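Long-range contacts in TRAP dicarboxylate ABC transporter, substrate-binding protein (Roseobacter denitrificans, PDB 4OVQ), which binds beta-D-glucuronate and probably serves as the periplasmic solute-binding component of a TRAP transport system: residues Gln76-Gly80 / Ile236-Ile240; Met42-Ala46 / Leu59-His63. One frame throughout, in Å; residues are numbered along the deposited sequence.

How the interactions relate
From the N terminus, strand 25-29 leads into helix 37-52, and the chain then turns back into strand 58-62. Interaction 2 closes this short loop, with 12 residues between its nearest ends, by laying 42-46 against 59-63. Helix 70-79 follows, and interaction 1 closes a far longer loop of 155 residues when strand 234-239 returns to meet 76-80. The two are in series, neither nested nor crossed. Both reach the same five-stranded mixed sheet, 58-62 at its border and 234-239 further in. They also touch directly: Ile236 of interaction 1 packs its CG2 3.7 Å from Phe45 CE2 of interaction 2, and its CG1 against the selenium of Met42.

Interaction 1. Residues Gln76-Gly80 / Ile236-Ile240; sequences QVRAG and ICINI
Asn239 reaches from the end of strand 234-239 to the last turn of helix 70-79, where its ND2 donates to Val77 O at 2.7 Å. The bond is fairly straight, 156° at the hydrogen, and the amide nitrogen arrives nearly along the C=O axis. The same carbonyl also accepts from Gly80 N, a bond of the Schellman motif that ends the helix, so two donors grip Val77 O. At the other end of the amide, Asn239 OD1 caps the N of Thr242 at the start of helix 240-244. With both ends bound, the amide is fixed in its rotation and joins the C-terminal turn of one helix to the first turn of another.

Packing is closest around Val77. Its CG1, anti to the backbone N (chi1 171°), points to the strand backbone and lies 3.6 Å from Asn239 N; Cys237 SG is a looser neighbour, 4.3 Å from the same methyl. At the helix end the contact thins into the exposed turn at Ala79 and Gly80. Gly80 CA passes 4.0 Å from Asn239 CG, and the positive phi of Gly80 (80°) turns the chain out of the helix. Arg78 directs its CB away from the strand, and its NE bonds to Lys133 O instead.

The helix thus lies over one face of the five-stranded sheet, where Val77 and Cys237 both touch Phe87 of strand 84-88, while Cys237 also touches Ile135 of strand 135-141, the neighbour of strand 234-239 across from 84-88 in the sheet.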
ATOM      1  N   GLN A  76       6.110  -5.478 -14.951  1.00  9.27           N
ATOM      2  CA  GLN A  76       7.192  -6.451 -15.159  1.00  9.44           C
ATOM      3  C   GLN A  76       6.829  -7.816 -14.554  1.00 10.66           C
ATOM      4  O   GLN A  76       7.106  -8.852 -15.141  1.00 11.93           O
ATOM      5  CB  GLN A  76       8.520  -5.951 -14.579  1.00 12.39           C
ATOM      6  CG  GLN A  76       9.103  -4.742 -15.256  1.00 12.65           C
ATOM      7  CD  GLN A  76      10.380  -4.260 -14.561  1.00 16.94           C
ATOM      8  OE1 GLN A  76      11.303  -5.034 -14.323  1.00 24.50           O
ATOM      9  NE2 GLN A  76      10.410  -2.985 -14.217  1.00 29.27           N
ATOM     10  N   VAL A  77       6.217  -7.823 -13.372  1.00  8.92           N
ATOM     11  CA  VAL A  77       5.817  -9.088 -12.755  1.00 10.26           C
ATOM     12  C   VAL A  77       4.723  -9.749 -13.599  1.00 13.39           C
ATOM     13  O   VAL A  77       4.798 -10.934 -13.908  1.00 12.15           O
ATOM     14  CB  VAL A  77       5.409  -8.905 -11.270  1.00  9.71           C
ATOM     15  CG1 VAL A  77       4.809 -10.147 -10.710  1.00 13.06           C
ATOM     16  CG2 VAL A  77       6.666  -8.601 -10.457  1.00  9.89           C
ATOM     17  N   ARG A  78       3.754  -8.970 -14.033  1.00 14.51           N
ATOM     18  CA  ARG A  78       2.654  -9.531 -14.826  1.00 12.55           C
ATOM     19  C   ARG A  78       3.203 -10.143 -16.131  1.00 16.48           C
ATOM     20  O   ARG A  78       2.804 -11.234 -16.548  1.00 15.01           O
ATOM     21  CB  ARG A  78       1.654  -8.430 -15.146  1.00 15.31           C
ATOM     22  CG  ARG A  78       0.399  -8.956 -15.762  1.00 19.96           C
ATOM     23  CD  ARG A  78      -0.612  -7.862 -16.016  1.00 24.13           C
ATOM     24  NE  ARG A  78      -1.869  -8.450 -16.481  1.00 32.40           N
ATOM     25  CZ  ARG A  78      -2.637  -7.964 -17.451  1.00 23.62           C
ATOM     26  NH1 ARG A  78      -2.285  -6.859 -18.108  1.00 30.73           N
ATOM     27  NH2 ARG A  78      -3.760  -8.602 -17.780  1.00 29.42           N
ATOM     28  N   ALA A  79       4.166  -9.461 -16.735  1.00 13.35           N
ATOM     29  CA  ALA A  79       4.760  -9.891 -18.001  1.00 14.69           C
ATOM     30  C   ALA A  79       5.799 -11.007 -17.860  1.00 15.91           C
ATOM     31  O   ALA A  79       6.298 -11.562 -18.861  1.00 19.88           O
ATOM     32  CB  ALA A  79       5.383  -8.682 -18.691  1.00 15.89           C
ATOM     33  N   GLY A  80       6.172 -11.333 -16.630  1.00 12.59           N
ATOM     34  CA  GLY A  80       7.181 -12.339 -16.391  1.00 14.85           C
ATOM     35  C   GLY A  80       8.627 -11.914 -16.536  1.00 18.07           C
ATOM     36  O   GLY A  80       9.524 -12.756 -16.504  1.00 21.58           O
ATOM     37  N   ILE A 236       3.062  -9.924  -0.896  1.00  6.86           N
ATOM     38  CA  ILE A 236       4.128 -10.563  -1.621  1.00  6.92           C
ATOM     39  C   ILE A 236       3.444 -11.176  -2.838  1.00  6.66           C
ATOM     40  O   ILE A 236       2.523 -11.993  -2.642  1.00  8.94           O
ATOM     41  CB  ILE A 236       4.822 -11.673  -0.773  1.00  8.39           C
ATOM     42  CG1 ILE A 236       5.337 -11.129   0.570  1.00  9.27           C
ATOM     43  CG2 ILE A 236       5.950 -12.343  -1.574  1.00  9.13           C
ATOM     44  CD1 ILE A 236       6.011 -12.166   1.430  1.00  8.67           C
ATOM     45  N   CYS A 237       3.883 -10.794  -4.051  1.00 10.05           N
ATOM     46  CA  CYS A 237       3.253 -11.018  -5.390  1.00 18.56           C
ATOM     47  C   CYS A 237       4.222 -11.953  -6.147  1.00 11.49           C
ATOM     48  O   CYS A 237       5.439 -11.769  -6.067  1.00 11.14           O
ATOM     49  CB  CYS A 237       3.031  -9.663  -6.251  1.00  6.20           C
ATOM     50  SG  CYS A 237       1.940  -9.830  -7.563  1.00 24.33           S
ATOM     51  N   ILE A 238       3.703 -12.951  -6.854  1.00  8.87           N
ATOM     52  CA  ILE A 238       4.522 -13.716  -7.813  1.00 10.85           C
ATOM     53  C   ILE A 238       3.793 -13.784  -9.154  1.00  8.87           C
ATOM     54  O   ILE A 238       2.568 -13.932  -9.229  1.00 10.15           O
ATOM     55  CB  ILE A 238       4.872 -15.174  -7.304  1.00 11.60           C
ATOM     56  CG1 ILE A 238       5.908 -15.868  -8.214  1.00 10.79           C
ATOM     57  CG2 ILE A 238       3.619 -16.013  -7.126  1.00 15.07           C
ATOM     58  CD1 ILE A 238       6.526 -17.134  -7.622  1.00 12.18           C
ATOM     59  N   ASN A 239       4.585 -13.729 -10.224  1.00 11.68           N
ATOM     60  CA  ASN A 239       4.090 -13.996 -11.557  1.00 10.27           C
ATOM     61  C   ASN A 239       3.431 -15.371 -11.577  1.00  9.76           C
ATOM     62  O   ASN A 239       4.041 -16.357 -11.153  1.00 11.09           O
ATOM     63  CB  ASN A 239       5.259 -13.936 -12.521  1.00 10.81           C
ATOM     64  CG  ASN A 239       4.892 -14.408 -13.874  1.00 13.67           C
ATOM     65  OD1 ASN A 239       5.042 -15.600 -14.194  1.00 14.97           O
ATOM     66  ND2 ASN A 239       4.350 -13.501 -14.674  1.00 13.00           N
ATOM     67  N   ILE A 240       2.185 -15.453 -12.035  1.00 12.44           N
ATOM     68  CA  ILE A 240       1.439 -16.698 -11.875  1.00  8.42           C
ATOM     69  C   ILE A 240       2.003 -17.861 -12.715  1.00 15.57           C
ATOM     70  O   ILE A 240       1.903 -19.016 -12.309  1.00 20.11           O
ATOM     71  CB  ILE A 240      -0.069 -16.516 -12.093  1.00 20.52           C
ATOM     72  CG1 ILE A 240      -0.824 -17.640 -11.362  1.00 20.02           C
ATOM     73  CG2 ILE A 240      -0.367 -16.467 -13.559  1.00 24.59           C
ATOM     74  CD1 ILE A 240      -2.135 -17.203 -10.779  1.00 27.38           C
TER

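Interaction 2. Residues Met42-Ala46 / Leu59-His63; sequences MDKFA and LQMFH
His63 NE2 donates to Asp43 OD1 at 2.9 Å, with 160° at the hydrogen. The oxygen lies in the plane of the imidazole, at its edge, but the carboxylate is turned 73° from the ring, and the donor meets OD1 from above the carboxylate plane. ND1, across the ring, is hydrogen-bonded to the side chain of Asn30; with both nitrogens engaged, the imidazole is held in one orientation. Replacing His63 by an alanine would probably leave Asp43 OD1 without this donor and Asn30 without its ring partner, and remove the polar tie just past the strand end.

Next to this bond the two selenomethionines meet. Both chains are bent at chi2 and chi3 and cross at about a right angle, with Met42 CE 3.8 Å from Met61 SE. Met61 CG also passes Asp43 OD1, at 4.0 Å.

This is the helix-to-second-strand contact of a beta-alpha-beta unit, strand 25-29, helix 37-52 and strand 58-62: the helix runs almost antiparallel to the border strand (165°), their axes 8.5 Å apart at the closest. At the far end the two come nearer. Ala46, with only a methyl, lets the backbone in, its CB 3.5 Å from Leu59 O and 3.8 Å from Leu59 CB. Leu59 CG stands anti to the backbone N, which carries CD2 obliquely to the Phe45 ring, 3.6 Å from Phe45 CD2. That ring is buried between the sheet and helix 248-282, touching Ile84 and Leu138 on the strands and Ala257 and Ser261 on the helix.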
HETATM    1  N   MSE A  42      11.208  -8.980   3.213  1.00  9.26           N
HETATM    2  CA  MSE A  42      11.451  -9.590   1.930  1.00  8.06           C
HETATM    3  C   MSE A  42      12.797 -10.324   1.892  1.00  9.79           C
HETATM    4  O   MSE A  42      12.923 -11.332   1.208  1.00  8.72           O
HETATM    5  CB  MSE A  42      11.323  -8.531   0.789  1.00  8.14           C
HETATM    6  CG  MSE A  42       9.894  -8.038   0.573  1.00  7.66           C
HETATM    7 SE   MSE A  42       8.696  -9.459  -0.034  1.00 13.16          SE
HETATM    8  CE  MSE A  42       9.318  -9.493  -1.892  1.00  8.07           C
ATOM      9  N   ASP A  43      13.791  -9.796   2.598  1.00 11.63           N
ATOM     10  CA  ASP A  43      15.055 -10.527   2.759  1.00 11.82           C
ATOM     11  C   ASP A  43      14.761 -11.861   3.428  1.00  9.18           C
ATOM     12  O   ASP A  43      15.286 -12.908   3.029  1.00 10.64           O
ATOM     13  CB  ASP A  43      16.100  -9.713   3.558  1.00 11.02           C
ATOM     14  CG  ASP A  43      16.753  -8.621   2.720  1.00 17.13           C
ATOM     15  OD1 ASP A  43      16.731  -8.768   1.481  1.00 15.75           O
ATOM     16  OD2 ASP A  43      17.253  -7.639   3.313  1.00 22.26           O
ATOM     17  N   LYS A  44      13.891 -11.829   4.414  1.00  9.18           N
ATOM     18  CA  LYS A  44      13.521 -13.058   5.109  1.00  8.56           C
ATOM     19  C   LYS A  44      12.772 -14.037   4.199  1.00  8.27           C
ATOM     20  O   LYS A  44      12.988 -15.267   4.260  1.00  8.35           O
ATOM     21  CB  LYS A  44      12.727 -12.734   6.371  1.00  9.66           C
ATOM     22  CG  LYS A  44      12.439 -13.981   7.251  1.00  8.94           C
ATOM     23  CD  LYS A  44      13.720 -14.699   7.763  1.00 11.65           C
ATOM     24  CE  LYS A  44      14.649 -13.757   8.520  1.00 15.91           C
ATOM     25  NZ  LYS A  44      15.762 -14.484   9.267  1.00 23.15           N
ATOM     26  N   PHE A  45      11.881 -13.511   3.360  1.00  9.00           N
ATOM     27  CA  PHE A  45      11.214 -14.317   2.366  1.00  8.15           C
ATOM     28  C   PHE A  45      12.239 -14.987   1.463  1.00  9.84           C
ATOM     29  O   PHE A  45      12.181 -16.203   1.240  1.00 10.08           O
ATOM     30  CB  PHE A  45      10.229 -13.479   1.574  1.00  8.78           C
ATOM     31  CG  PHE A  45       9.611 -14.198   0.382  1.00  7.43           C
ATOM     32  CD1 PHE A  45       8.901 -15.411   0.543  1.00 10.17           C
ATOM     33  CD2 PHE A  45       9.717 -13.661  -0.889  1.00  8.01           C
ATOM     34  CE1 PHE A  45       8.310 -16.050  -0.544  1.00  9.31           C
ATOM     35  CE2 PHE A  45       9.125 -14.292  -1.997  1.00 13.49           C
ATOM     36  CZ  PHE A  45       8.411 -15.488  -1.831  1.00 10.88           C
ATOM     37  N   ALA A  46      13.222 -14.226   0.996  1.00  8.92           N
ATOM     38  CA  ALA A  46      14.247 -14.810   0.131  1.00 10.94           C
ATOM     39  C   ALA A  46      15.041 -15.888   0.885  1.00  9.94           C
ATOM     40  O   ALA A  46      15.273 -16.951   0.359  1.00 11.52           O
ATOM     41  CB  ALA A  46      15.170 -13.719  -0.421  1.00 11.26           C
ATOM     42  N   LEU A  59      16.180 -16.123  -4.518  1.00 13.22           N
ATOM     43  CA  LEU A  59      15.613 -14.823  -4.835  1.00 11.72           C
ATOM     44  C   LEU A  59      16.604 -13.724  -4.509  1.00 14.32           C
ATOM     45  O   LEU A  59      17.077 -13.629  -3.379  1.00 14.06           O
ATOM     46  CB  LEU A  59      14.333 -14.606  -4.039  1.00 11.80           C
ATOM     47  CG  LEU A  59      13.646 -13.240  -4.098  1.00 11.57           C
ATOM     48  CD1 LEU A  59      13.204 -12.889  -5.515  1.00 12.19           C
ATOM     49  CD2 LEU A  59      12.413 -13.331  -3.191  1.00 10.30           C
ATOM     50  N   GLN A  60      16.909 -12.894  -5.509  1.00 13.17           N
ATOM     51  CA  GLN A  60      17.676 -11.690  -5.312  1.00 16.08           C
ATOM     52  C   GLN A  60      16.758 -10.453  -5.272  1.00 11.86           C
ATOM     53  O   GLN A  60      16.091 -10.120  -6.274  1.00 13.02           O
ATOM     54  CB  GLN A  60      18.700 -11.545  -6.457  1.00 18.16           C
ATOM     55  CG  GLN A  60      19.701 -10.413  -6.280  1.00 21.92           C
ATOM     56  CD  GLN A  60      20.790 -10.446  -7.339  1.00 32.27           C
ATOM     57  OE1 GLN A  60      20.856 -11.380  -8.139  1.00 36.92           O
ATOM     58  NE2 GLN A  60      21.644  -9.429  -7.351  1.00 31.62           N
HETATM   59  N   MSE A  61      16.737  -9.782  -4.124  1.00 13.65           N
HETATM   60  CA  MSE A  61      15.981  -8.544  -3.971  1.00 10.65           C
HETATM   61  C   MSE A  61      16.729  -7.314  -4.473  1.00 11.19           C
HETATM   62  O   MSE A  61      17.933  -7.176  -4.267  1.00 14.95           O
HETATM   63  CB  MSE A  61      15.617  -8.313  -2.512  1.00 13.12           C
HETATM   64  CG  MSE A  61      14.656  -9.361  -1.909  1.00 12.36           C
HETATM   65 SE   MSE A  61      12.955  -9.528  -2.841  1.00 17.08          SE
HETATM   66  CE  MSE A  61      12.493  -7.618  -2.841  1.00 13.52           C
ATOM     67  N   PHE A  62      15.977  -6.441  -5.134  1.00 11.64           N
ATOM     68  CA  PHE A  62      16.403  -5.093  -5.428  1.00 15.82           C
ATOM     69  C   PHE A  62      15.491  -4.155  -4.652  1.00 10.87           C
ATOM     70  O   PHE A  62      14.331  -3.904  -5.071  1.00 12.37           O
ATOM     71  CB  PHE A  62      16.317  -4.860  -6.939  1.00 19.53           C
ATOM     72  CG  PHE A  62      17.225  -5.759  -7.728  1.00 22.48           C
ATOM     73  CD1 PHE A  62      16.889  -7.078  -7.950  1.00 19.86           C
ATOM     74  CD2 PHE A  62      18.430  -5.294  -8.229  1.00 27.37           C
ATOM     75  CE1 PHE A  62      17.718  -7.924  -8.652  1.00 23.35           C
ATOM     76  CE2 PHE A  62      19.264  -6.132  -8.934  1.00 30.09           C
ATOM     77  CZ  PHE A  62      18.910  -7.450  -9.144  1.00 26.17           C
ATOM     78  N   HIS A  63      15.971  -3.699  -3.505  1.00 15.90           N
ATOM     79  CA  HIS A  63      15.267  -2.769  -2.646  1.00 10.78           C
ATOM     80  C   HIS A  63      15.429  -1.329  -3.158  1.00 11.16           C
ATOM     81  O   HIS A  63      16.107  -1.086  -4.151  1.00 16.33           O
ATOM     82  CB  HIS A  63      15.810  -2.866  -1.228  1.00 12.54           C
ATOM     83  CG  HIS A  63      15.717  -4.247  -0.647  1.00 10.62           C
ATOM     84  ND1 HIS A  63      14.529  -4.935  -0.545  1.00 10.81           N
ATOM     85  CD2 HIS A  63      16.660  -5.050  -0.108  1.00 12.30           C
ATOM     86  CE1 HIS A  63      14.747  -6.119   0.002  1.00 13.55           C
ATOM     87  NE2 HIS A  63      16.032  -6.203   0.294  1.00 13.50           N
TER